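Local atomic coordinates of amidohydrolase family protein (Acinetobacter baumannii, PDB entry 4I6K), a protein that probably hydrolyses 2-pyrone-4,6-dicarboxylic acid, as a member of the amidohydrolase family. Residues H33-Q38 with P49-V55; T68-Q74 with R95-V101; Y231-K235 with I270-E276. All coordinates share one frame; numbering follows the deposited sequence.

The three contacts sample different layers of one barrel. Interaction 2 is its core: two neighbouring parallel strands, joined by backbone bonds and flanked by aliphatic side chains. Interaction 1 lies in the loop that follows strand 28-32; it mixes a single backbone bridge and a small aromatic cluster with a carboxylate-hydroxyl grip at the exposed end. These two touch, for His33 ND1 lies 2.7 Å from Val73 O, a probable hydrogen bond, and Val34 and Val55 pack on Leu72 and Leu96. Interaction 3 stands apart, its nearest atoms about 14 Å from those of interaction 2, and joins outer helices through a tyrosine and a salt bridge.

Interaction 1 (H33-Q38 with P49-V55); sequences HVFSTQ and PDYEATV
Phe35 and Tyr51 both set CG between their own backbone N and carbonyl carbon (chi1 57° and 53°), and these matching torsions fold the two rings back toward the facing segment, although the CB atoms start out away from it. The rings meet obliquely, centroids 5.6 Å apart and planes at 58°, with CE1 of Phe35 lying over one face of the tyrosine. Ala53 fills in from another direction: its CB sits over the centre of the Phe35 ring, 3.8 Å from the centroid, a CH-pi contact. Pro49 adds its pyrrolidine ring, bringing CB to 3.6 Å from Phe35 CE1. The hydroxyl of Tyr51 is held elsewhere, by Glu255.

Backbone bonds fix the phenylalanine opposite the alanine. Phe35 N donates to Ala53 O at 2.9 Å and Ala53 N to Phe35 O at 2.7 Å, making one antiparallel hydrogen-bonded pair, a lone bridge. Beside it, Val34 CG1 rests 4.2 Å from Val55 CG2, and both valines lean on Ala88 of helix 83-91.

The outer end is polar. Glu52 bends at its second torsion, turning its carboxylate back over Thr37. Thr37 OG1 donates to the syn lone pair of Glu52 OE1 at 2.9 Å, while Thr37 N donates to OE2, whose modelled position is doubtful. Next to this grip, Gln38 N bonds to Ser36 OG in an ST turn.

The end of His33 leads away into the barrel mouth: Val73 O holds ND1, and NE2 makes a weak hydrogen bond to a citric acid, probably from the crystallisation liquor. With His31 it forms the His-X-His motif that amidohydrolases carry at the end of the first barrel strand, so the bridged loop belongs to the rim of the probable active site.

Interaction 2 (T68-Q74 with R95-V101); sequences THGVLVQ and RLKGIAV
Val73 and Ile99 lie side by side and point the same way, Val73 CG2 4.1 Å from Ile99 CB, on the face of the sheet that also carries Val71. The latter slants across to Ile99, CG1 to CG1 at 4.2 Å. On the reverse face Leu72 and Leu96 approach at a slant, their CD1 atoms 3.9 Å apart, and helix 83-91 covers them with Met85, Ala88 and Ile89. Past the strand ends Gln74 and Val101 meet at about a right angle, Gln74 CG only 3.3 Å from Val101 CG2; the amide of Gln74 is turned to Gly79 O and Asn81 O.

At the other end the bend at chi3 (65°) brings Arg95 NE to Thr68 O at 3.2 Å. The bond is nearly straight (173°) and in the guanidinium plane, yet it arrives 48° above the carbonyl plane. Asp63 and Phe67 O take the remaining nitrogens of this arginine.

Between these ends the backbones are bonded in parallel register, Leu72 N to Lys97 O and Ile99 N to Leu72 O, both at 2.8 Å. With helix 83-91 linking them, strands 69-73 and 96-100 form a beta-alpha-beta crossover, the repeating unit of the TIM barrel.

Interaction 3 (Y231-K235 with I270-E276); sequences YNIFK and IVFDKHE
Tyr231 carries the buried half of the contact, wedged between Ile270, Val271 and Glu276. Its CG stands anti to the backbone N (chi1 -180°), which sends the ring out from helix 222-237 toward the turn at 271-273. Val271 CG2 lies over one ring face, toward the rim, 4.0 Å from the centroid and 22° off the normal, a CH-pi contact. Nearer the root, Ile270 CG2 packs on Tyr231 CB at 3.8 Å. The phenol OH donates to Glu276 OE1, which comes in at the ring edge and in its plane; the modelled separation of Tyr231 OH and Glu276 OE1, 2.4 Å, is very short and its exact value doubtful.

The same carboxylate faces a looser side, where both partners are partly exposed. Lys235 brings NZ to Glu276 OE2 at 3.1 Å on the syn side, a salt bridge, with a weaker reach to OE1; its CE sits too close to the Tyr231 ring, leaving the chain's course doubtful. Glu276 thus serves a tyrosine and a lysine, and the nearby positive charge probably favours its anionic form. Asp273 caps the start of the glutamate's helix, its OD1 accepting from His275 N at 2.6 Å.

Ile280 of helix 274-289 touches both Tyr231 and Val271, and Leu243 of strand 243-244 meets the tyrosine, so the contact ties helix 222-237 to the turn between helices 260-270 and 274-289, beside the last barrel strand.

Interaction 1 (H33-Q38 with P49-V55)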
loop_
_atom_site.group_PDB
_atom_site.type_symbol
_atom_site.label_atom_id
_atom_site.label_comp_id
_atom_site.label_asym_id
_atom_site.label_seq_id
_atom_site.Cartn_x
_atom_site.Cartn_y
_atom_site.Cartn_z
ATOM N N HIS A 33 1.207 5.549 7.780
ATOM C CA HIS A 33 0.350 5.069 8.857
ATOM C C HIS A 33 0.383 6.064 10.002
ATOM O O HIS A 33 1.428 6.620 10.298
ATOM C CB HIS A 33 0.831 3.713 9.373
ATOM C CG HIS A 33 1.054 2.686 8.306
ATOM N ND1 HIS A 33 0.036 1.912 7.791
ATOM C CD2 HIS A 33 2.188 2.264 7.694
ATOM C CE1 HIS A 33 0.529 1.069 6.899
ATOM N NE2 HIS A 33 1.832 1.266 6.816
ATOM N N VAL A 34 -0.761 6.325 10.623
ATOM C CA VAL A 34 -0.757 7.045 11.890
ATOM C C VAL A 34 -1.173 6.074 12.962
ATOM O O VAL A 34 -1.905 5.121 12.693
ATOM C CB VAL A 34 -1.737 8.233 11.932
ATOM C CG1 VAL A 34 -1.267 9.347 11.016
ATOM C CG2 VAL A 34 -3.141 7.777 11.575
ATOM N N PHE A 35 -0.691 6.309 14.176
ATOM C CA PHE A 35 -1.084 5.520 15.343
ATOM C C PHE A 35 -0.471 6.144 16.600
ATOM O O PHE A 35 0.429 6.998 16.518
ATOM C CB PHE A 35 -0.648 4.054 15.202
ATOM C CG PHE A 35 0.823 3.893 14.991
ATOM C CD1 PHE A 35 1.703 4.007 16.059
ATOM C CD2 PHE A 35 1.339 3.666 13.720
ATOM C CE1 PHE A 35 3.074 3.879 15.874
ATOM C CE2 PHE A 35 2.718 3.533 13.521
ATOM C CZ PHE A 35 3.583 3.640 14.599
ATOM N N SER A 36 -0.975 5.709 17.752
ATOM C CA SER A 36 -0.571 6.235 19.049
ATOM C C SER A 36 -0.462 5.089 20.029
ATOM O O SER A 36 -1.004 4.020 19.788
ATOM C CB SER A 36 -1.620 7.203 19.571
ATOM O OG SER A 36 -1.887 6.920 20.933
ATOM N N THR A 37 0.210 5.311 21.154
ATOM C CA THR A 37 0.377 4.236 22.119
ATOM C C THR A 37 -0.904 4.040 22.906
ATOM O O THR A 37 -1.063 3.048 23.611
ATOM C CB THR A 37 1.564 4.468 23.055
ATOM O OG1 THR A 37 2.559 5.251 22.383
ATOM C CG2 THR A 37 2.171 3.135 23.451
ATOM N N GLN A 38 -1.826 4.983 22.760
ATOM C CA GLN A 38 -3.158 4.864 23.341
ATOM C C GLN A 38 -4.015 3.850 22.579
ATOM O O GLN A 38 -4.912 3.228 23.144
ATOM C CB GLN A 38 -3.838 6.232 23.357
ATOM C CG GLN A 38 -3.102 7.256 24.210
ATOM C CD GLN A 38 -3.565 8.677 23.957
ATOM O OE1 GLN A 38 -3.561 9.154 22.817
ATOM N NE2 GLN A 38 -3.958 9.369 25.024
ATOM N N PRO A 49 4.885 -0.788 18.036
ATOM C CA PRO A 49 5.741 0.391 18.099
ATOM C C PRO A 49 5.513 1.145 19.411
ATOM O O PRO A 49 4.406 1.119 19.949
ATOM C CB PRO A 49 5.267 1.234 16.910
ATOM C CG PRO A 49 4.406 0.317 16.077
ATOM C CD PRO A 49 3.839 -0.670 17.005
ATOM N N ASP A 50 6.546 1.814 19.909
ATOM C CA ASP A 50 6.493 2.485 21.212
ATOM C C ASP A 50 6.685 3.989 21.070
ATOM O O ASP A 50 7.501 4.599 21.763
ATOM C CB ASP A 50 7.583 1.917 22.124
ATOM C CG ASP A 50 7.554 2.517 23.520
ATOM O OD1 ASP A 50 6.457 2.904 23.988
ATOM O OD2 ASP A 50 8.634 2.595 24.147
ATOM N N TYR A 51 5.949 4.591 20.149
ATOM C CA TYR A 51 6.079 6.018 19.928
ATOM C C TYR A 51 4.807 6.528 19.291
ATOM O O TYR A 51 3.939 5.746 18.929
ATOM C CB TYR A 51 7.301 6.340 19.054
ATOM C CG TYR A 51 7.354 5.585 17.739
ATOM C CD1 TYR A 51 6.799 6.122 16.585
ATOM C CD2 TYR A 51 7.972 4.344 17.653
ATOM C CE1 TYR A 51 6.844 5.438 15.379
ATOM C CE2 TYR A 51 8.020 3.646 16.458
ATOM C CZ TYR A 51 7.453 4.202 15.323
ATOM O OH TYR A 51 7.498 3.519 14.135
ATOM N N GLU A 52 4.699 7.848 19.175
ATOM C CA GLU A 52 3.531 8.494 18.591
ATOM C C GLU A 52 3.760 8.741 17.104
ATOM O O GLU A 52 4.778 9.318 16.732
ATOM C CB GLU A 52 3.293 9.835 19.295
ATOM C CG GLU A 52 2.148 9.854 20.289
ATOM C CD GLU A 52 1.920 8.526 20.968
ATOM O OE1 GLU A 52 2.835 8.043 21.669
ATOM O OE2 GLU A 52 0.811 7.970 20.804
ATOM N N ALA A 53 2.829 8.301 16.256
ATOM C CA ALA A 53 2.878 8.641 14.826
ATOM C C ALA A 53 1.621 9.421 14.428
ATOM O O ALA A 53 0.647 8.828 13.965
ATOM C CB ALA A 53 3.037 7.375 13.966
ATOM N N THR A 54 1.649 10.741 14.616
ATOM C CA THR A 54 0.445 11.579 14.544
ATOM C C THR A 54 0.150 12.114 13.149
ATOM O O THR A 54 1.067 12.282 12.327
ATOM C CB THR A 54 0.557 12.805 15.472
ATOM O OG1 THR A 54 1.664 13.614 15.055
ATOM C CG2 THR A 54 0.771 12.378 16.901
ATOM N N VAL A 55 -1.127 12.415 12.894
ATOM C CA VAL A 55 -1.507 13.022 11.622
ATOM C C VAL A 55 -0.724 14.298 11.501
ATOM O O VAL A 55 -0.217 14.655 10.431
ATOM C CB VAL A 55 -2.978 13.395 11.570
ATOM C CG1 VAL A 55 -3.445 13.431 10.117
ATOM C CG2 VAL A 55 -3.798 12.414 12.355
#

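Interaction 2 (T68-Q74 with R95-V101)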
loop_
_atom_site.group_PDB
_atom_site.type_symbol
_atom_site.label_atom_id
_atom_site.label_comp_id
_atom_site.label_asym_id
_atom_site.label_seq_id
_atom_site.Cartn_x
_atom_site.Cartn_y
_atom_site.Cartn_z
ATOM N N THR A 68 0.518 17.348 -1.733
ATOM C CA THR A 68 -0.810 17.886 -1.632
ATOM C C THR A 68 -1.726 16.899 -0.923
ATOM O O THR A 68 -2.670 17.307 -0.242
ATOM C CB THR A 68 -1.369 18.208 -3.021
ATOM O OG1 THR A 68 -1.249 17.050 -3.851
ATOM C CG2 THR A 68 -0.586 19.358 -3.651
ATOM N N HIS A 69 -1.435 15.606 -1.080
ATOM C CA HIS A 69 -2.313 14.542 -0.572
ATOM C C HIS A 69 -1.554 13.323 -0.016
ATOM O O HIS A 69 -0.387 13.099 -0.326
ATOM C CB HIS A 69 -3.274 14.075 -1.672
ATOM C CG HIS A 69 -4.028 15.186 -2.332
ATOM N ND1 HIS A 69 -5.296 15.561 -1.940
ATOM C CD2 HIS A 69 -3.686 16.013 -3.347
ATOM C CE1 HIS A 69 -5.705 16.569 -2.688
ATOM N NE2 HIS A 69 -4.745 16.862 -3.551
ATOM N N GLY A 70 -2.238 12.517 0.786
ATOM C CA GLY A 70 -1.621 11.334 1.335
ATOM C C GLY A 70 -2.668 10.271 1.539
ATOM O O GLY A 70 -3.858 10.566 1.662
ATOM N N VAL A 71 -2.233 9.024 1.574
ATOM C CA VAL A 71 -3.169 7.960 1.821
ATOM C C VAL A 71 -2.776 7.184 3.046
ATOM O O VAL A 71 -1.715 6.552 3.082
ATOM C CB VAL A 71 -3.284 7.027 0.620
ATOM C CG1 VAL A 71 -4.258 5.887 0.928
ATOM C CG2 VAL A 71 -3.749 7.814 -0.596
ATOM N N LEU A 72 -3.642 7.236 4.050
ATOM C CA LEU A 72 -3.453 6.477 5.277
ATOM C C LEU A 72 -3.889 5.027 5.105
ATOM O O LEU A 72 -4.945 4.742 4.536
ATOM C CB LEU A 72 -4.222 7.131 6.416
ATOM C CG LEU A 72 -3.599 8.460 6.814
ATOM C CD1 LEU A 72 -4.287 9.033 8.032
ATOM C CD2 LEU A 72 -2.118 8.231 7.059
ATOM N N VAL A 73 -3.065 4.113 5.602
ATOM C CA VAL A 73 -3.343 2.690 5.493
ATOM C C VAL A 73 -3.419 2.095 6.896
ATOM O O VAL A 73 -2.612 2.437 7.761
ATOM C CB VAL A 73 -2.246 1.989 4.674
ATOM C CG1 VAL A 73 -2.373 0.490 4.775
ATOM C CG2 VAL A 73 -2.307 2.436 3.233
ATOM N N GLN A 74 -4.401 1.227 7.129
ATOM C CA GLN A 74 -4.576 0.601 8.444
ATOM C C GLN A 74 -3.428 -0.357 8.743
ATOM O O GLN A 74 -3.145 -1.246 7.945
ATOM C CB GLN A 74 -5.907 -0.165 8.494
ATOM C CG GLN A 74 -6.057 -1.127 9.691
ATOM C CD GLN A 74 -6.471 -0.399 10.951
ATOM O OE1 GLN A 74 -6.340 0.814 11.032
ATOM N NE2 GLN A 74 -6.985 -1.128 11.931
ATOM N N ARG A 95 -7.284 16.321 2.265
ATOM C CA ARG A 95 -5.938 15.904 1.884
ATOM C C ARG A 95 -5.711 14.401 2.028
ATOM O O ARG A 95 -4.802 13.846 1.406
ATOM C CB ARG A 95 -4.892 16.696 2.681
ATOM C CG ARG A 95 -5.048 18.201 2.520
ATOM C CD ARG A 95 -3.953 18.967 3.201
ATOM N NE ARG A 95 -2.643 18.723 2.607
ATOM C CZ ARG A 95 -1.507 19.134 3.161
ATOM N NH1 ARG A 95 -1.555 19.799 4.306
ATOM N NH2 ARG A 95 -0.332 18.885 2.584
ATOM N N LEU A 96 -6.552 13.745 2.822
ATOM C CA LEU A 96 -6.334 12.345 3.155
ATOM C C LEU A 96 -7.483 11.429 2.775
ATOM O O LEU A 96 -8.649 11.765 3.003
ATOM C CB LEU A 96 -6.108 12.196 4.658
ATOM C CG LEU A 96 -4.934 12.968 5.238
ATOM C CD1 LEU A 96 -4.832 12.629 6.720
ATOM C CD2 LEU A 96 -3.648 12.629 4.486
ATOM N N LYS A 97 -7.133 10.265 2.224
ATOM C CA LYS A 97 -8.044 9.123 2.142
ATOM C C LYS A 97 -7.428 7.916 2.845
ATOM O O LYS A 97 -6.253 7.941 3.195
ATOM C CB LYS A 97 -8.380 8.805 0.684
ATOM C CG LYS A 97 -9.359 9.811 0.090
ATOM C CD LYS A 97 -9.221 9.978 -1.420
ATOM C CE LYS A 97 -10.259 10.984 -1.908
ATOM N NZ LYS A 97 -10.623 10.809 -3.337
ATOM N N GLY A 98 -8.213 6.858 3.040
ATOM C CA GLY A 98 -7.748 5.708 3.794
ATOM C C GLY A 98 -8.022 4.331 3.195
ATOM O O GLY A 98 -8.902 4.158 2.347
ATOM N N ILE A 99 -7.235 3.355 3.639
ATOM C CA ILE A 99 -7.444 1.951 3.303
ATOM C C ILE A 99 -7.670 1.245 4.623
ATOM O O ILE A 99 -6.806 1.269 5.490
ATOM C CB ILE A 99 -6.201 1.329 2.611
ATOM C CG1 ILE A 99 -5.899 2.040 1.293
ATOM C CG2 ILE A 99 -6.372 -0.190 2.398
ATOM C CD1 ILE A 99 -6.987 1.909 0.278
ATOM N N ALA A 100 -8.831 0.629 4.779
ATOM C CA ALA A 100 -9.193 -0.001 6.041
ATOM C C ALA A 100 -8.839 -1.474 6.032
ATOM O O ALA A 100 -8.466 -2.037 4.992
ATOM C CB ALA A 100 -10.703 0.178 6.329
ATOM N N VAL A 101 -8.951 -2.084 7.208
ATOM C CA VAL A 101 -8.869 -3.528 7.353
ATOM C C VAL A 101 -10.138 -3.947 8.077
ATOM O O VAL A 101 -10.503 -3.353 9.096
ATOM C CB VAL A 101 -7.616 -3.938 8.137
ATOM C CG1 VAL A 101 -7.571 -5.456 8.376
ATOM C CG2 VAL A 101 -6.368 -3.467 7.378
#

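Interaction 3 (Y231-K235 with I270-E276)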
loop_
_atom_site.group_PDB
_atom_site.type_symbol
_atom_site.label_atom_id
_atom_site.label_comp_id
_atom_site.label_asym_id
_atom_site.label_seq_id
_atom_site.Cartn_x
_atom_site.Cartn_y
_atom_site.Cartn_z
ATOM N N TYR A 231 11.630 -1.709 -10.732
ATOM C CA TYR A 231 11.110 -0.560 -11.461
ATOM C C TYR A 231 11.310 -0.708 -12.965
ATOM O O TYR A 231 10.363 -0.548 -13.745
ATOM C CB TYR A 231 11.754 0.738 -10.964
ATOM C CG TYR A 231 11.252 1.988 -11.675
ATOM C CD1 TYR A 231 9.951 2.471 -11.453
ATOM C CD2 TYR A 231 12.071 2.688 -12.563
ATOM C CE1 TYR A 231 9.481 3.611 -12.094
ATOM C CE2 TYR A 231 11.605 3.838 -13.213
ATOM C CZ TYR A 231 10.311 4.290 -12.978
ATOM O OH TYR A 231 9.847 5.424 -13.609
ATOM N N ASN A 232 12.538 -1.017 -13.377
ATOM C CA ASN A 232 12.834 -1.164 -14.802
ATOM C C ASN A 232 11.967 -2.226 -15.427
ATOM O O ASN A 232 11.406 -2.025 -16.506
ATOM C CB ASN A 232 14.302 -1.518 -15.041
ATOM C CG ASN A 232 15.247 -0.409 -14.626
ATOM O OD1 ASN A 232 16.456 -0.607 -14.583
ATOM N ND2 ASN A 232 14.700 0.761 -14.313
ATOM N N ILE A 233 11.862 -3.368 -14.760
ATOM C CA ILE A 233 10.965 -4.422 -15.231
ATOM C C ILE A 233 9.544 -3.877 -15.445
ATOM O O ILE A 233 8.991 -3.984 -16.532
ATOM C CB ILE A 233 10.968 -5.610 -14.259
ATOM C CG1 ILE A 233 12.345 -6.274 -14.272
ATOM C CG2 ILE A 233 9.889 -6.623 -14.611
ATOM C CD1 ILE A 233 12.489 -7.405 -13.270
ATOM N N PHE A 234 8.967 -3.263 -14.414
ATOM C CA PHE A 234 7.642 -2.635 -14.528
ATOM C C PHE A 234 7.540 -1.757 -15.776
ATOM O O PHE A 234 6.538 -1.786 -16.500
ATOM C CB PHE A 234 7.339 -1.774 -13.300
ATOM C CG PHE A 234 7.415 -2.520 -11.992
ATOM C CD1 PHE A 234 7.293 -3.903 -11.955
ATOM C CD2 PHE A 234 7.582 -1.831 -10.790
ATOM C CE1 PHE A 234 7.343 -4.590 -10.740
ATOM C CE2 PHE A 234 7.632 -2.508 -9.572
ATOM C CZ PHE A 234 7.515 -3.889 -9.554
ATOM N N LYS A 235 8.577 -0.958 -16.006
ATOM C CA LYS A 235 8.623 -0.083 -17.163
ATOM C C LYS A 235 8.476 -0.876 -18.454
ATOM O O LYS A 235 7.600 -0.588 -19.271
ATOM C CB LYS A 235 9.943 0.676 -17.207
ATOM C CG LYS A 235 9.797 2.111 -17.623
ATOM C CD LYS A 235 9.945 3.000 -16.404
ATOM C CE LYS A 235 11.400 3.055 -15.950
ATOM N NZ LYS A 235 12.247 3.950 -16.806
ATOM N N ILE A 270 15.779 5.787 -7.590
ATOM C CA ILE A 270 15.081 4.769 -8.360
ATOM C C ILE A 270 14.415 5.367 -9.601
ATOM O O ILE A 270 14.537 4.835 -10.697
ATOM C CB ILE A 270 14.000 4.076 -7.516
ATOM C CG1 ILE A 270 14.650 3.255 -6.398
ATOM C CG2 ILE A 270 13.121 3.187 -8.403
ATOM C CD1 ILE A 270 13.834 3.211 -5.125
ATOM N N VAL A 271 13.698 6.468 -9.419
ATOM C CA VAL A 271 13.017 7.116 -10.526
ATOM C C VAL A 271 13.716 8.424 -10.839
ATOM O O VAL A 271 13.325 9.491 -10.357
ATOM C CB VAL A 271 11.535 7.390 -10.202
ATOM C CG1 VAL A 271 10.803 7.924 -11.436
ATOM C CG2 VAL A 271 10.875 6.123 -9.689
ATOM N N PHE A 272 14.758 8.331 -11.652
ATOM C CA PHE A 272 15.562 9.482 -12.000
ATOM C C PHE A 272 14.847 10.480 -12.929
ATOM O O PHE A 272 14.911 11.697 -12.725
ATOM C CB PHE A 272 16.875 9.017 -12.624
ATOM C CG PHE A 272 17.862 10.120 -12.802
ATOM C CD1 PHE A 272 18.692 10.163 -13.911
ATOM C CD2 PHE A 272 17.938 11.145 -11.864
ATOM C CE1 PHE A 272 19.593 11.195 -14.072
ATOM C CE2 PHE A 272 18.835 12.183 -12.020
ATOM C CZ PHE A 272 19.663 12.208 -13.125
ATOM N N ASP A 273 14.161 9.960 -13.941
ATOM C CA ASP A 273 13.515 10.791 -14.948
ATOM C C ASP A 273 12.306 11.546 -14.388
ATOM O O ASP A 273 11.348 10.940 -13.888
ATOM C CB ASP A 273 13.118 9.933 -16.151
ATOM C CG ASP A 273 12.315 10.699 -17.172
ATOM O OD1 ASP A 273 11.724 11.740 -16.815
ATOM O OD2 ASP A 273 12.268 10.259 -18.336
ATOM N N LYS A 274 12.358 12.873 -14.481
ATOM C CA LYS A 274 11.369 13.730 -13.832
ATOM C C LYS A 274 9.983 13.709 -14.490
ATOM O O LYS A 274 8.979 14.000 -13.838
ATOM C CB LYS A 274 11.882 15.174 -13.692
ATOM C CG LYS A 274 10.880 16.088 -12.960
ATOM C CD LYS A 274 11.156 17.583 -13.167
ATOM C CE LYS A 274 9.932 18.445 -12.812
ATOM N NZ LYS A 274 8.840 18.374 -13.838
ATOM N N HIS A 275 9.922 13.377 -15.775
ATOM C CA HIS A 275 8.637 13.158 -16.414
ATOM C C HIS A 275 7.968 11.976 -15.719
ATOM O O HIS A 275 6.779 12.027 -15.397
ATOM C CB HIS A 275 8.787 12.866 -17.910
ATOM C CG HIS A 275 9.659 13.845 -18.637
ATOM N ND1 HIS A 275 9.398 15.201 -18.665
ATOM C CD2 HIS A 275 10.780 13.663 -19.376
ATOM C CE1 HIS A 275 10.326 15.811 -19.381
ATOM N NE2 HIS A 275 11.175 14.900 -19.825
ATOM N N GLU A 276 8.742 10.914 -15.492
ATOM C CA GLU A 276 8.239 9.727 -14.812
ATOM C C GLU A 276 7.879 9.993 -13.348
ATOM O O GLU A 276 6.914 9.432 -12.811
ATOM C CB GLU A 276 9.251 8.600 -14.903
ATOM C CG GLU A 276 9.444 8.107 -16.312
ATOM C CD GLU A 276 10.523 7.050 -16.395
ATOM O OE1 GLU A 276 11.051 6.665 -15.328
ATOM O OE2 GLU A 276 10.853 6.614 -17.521
#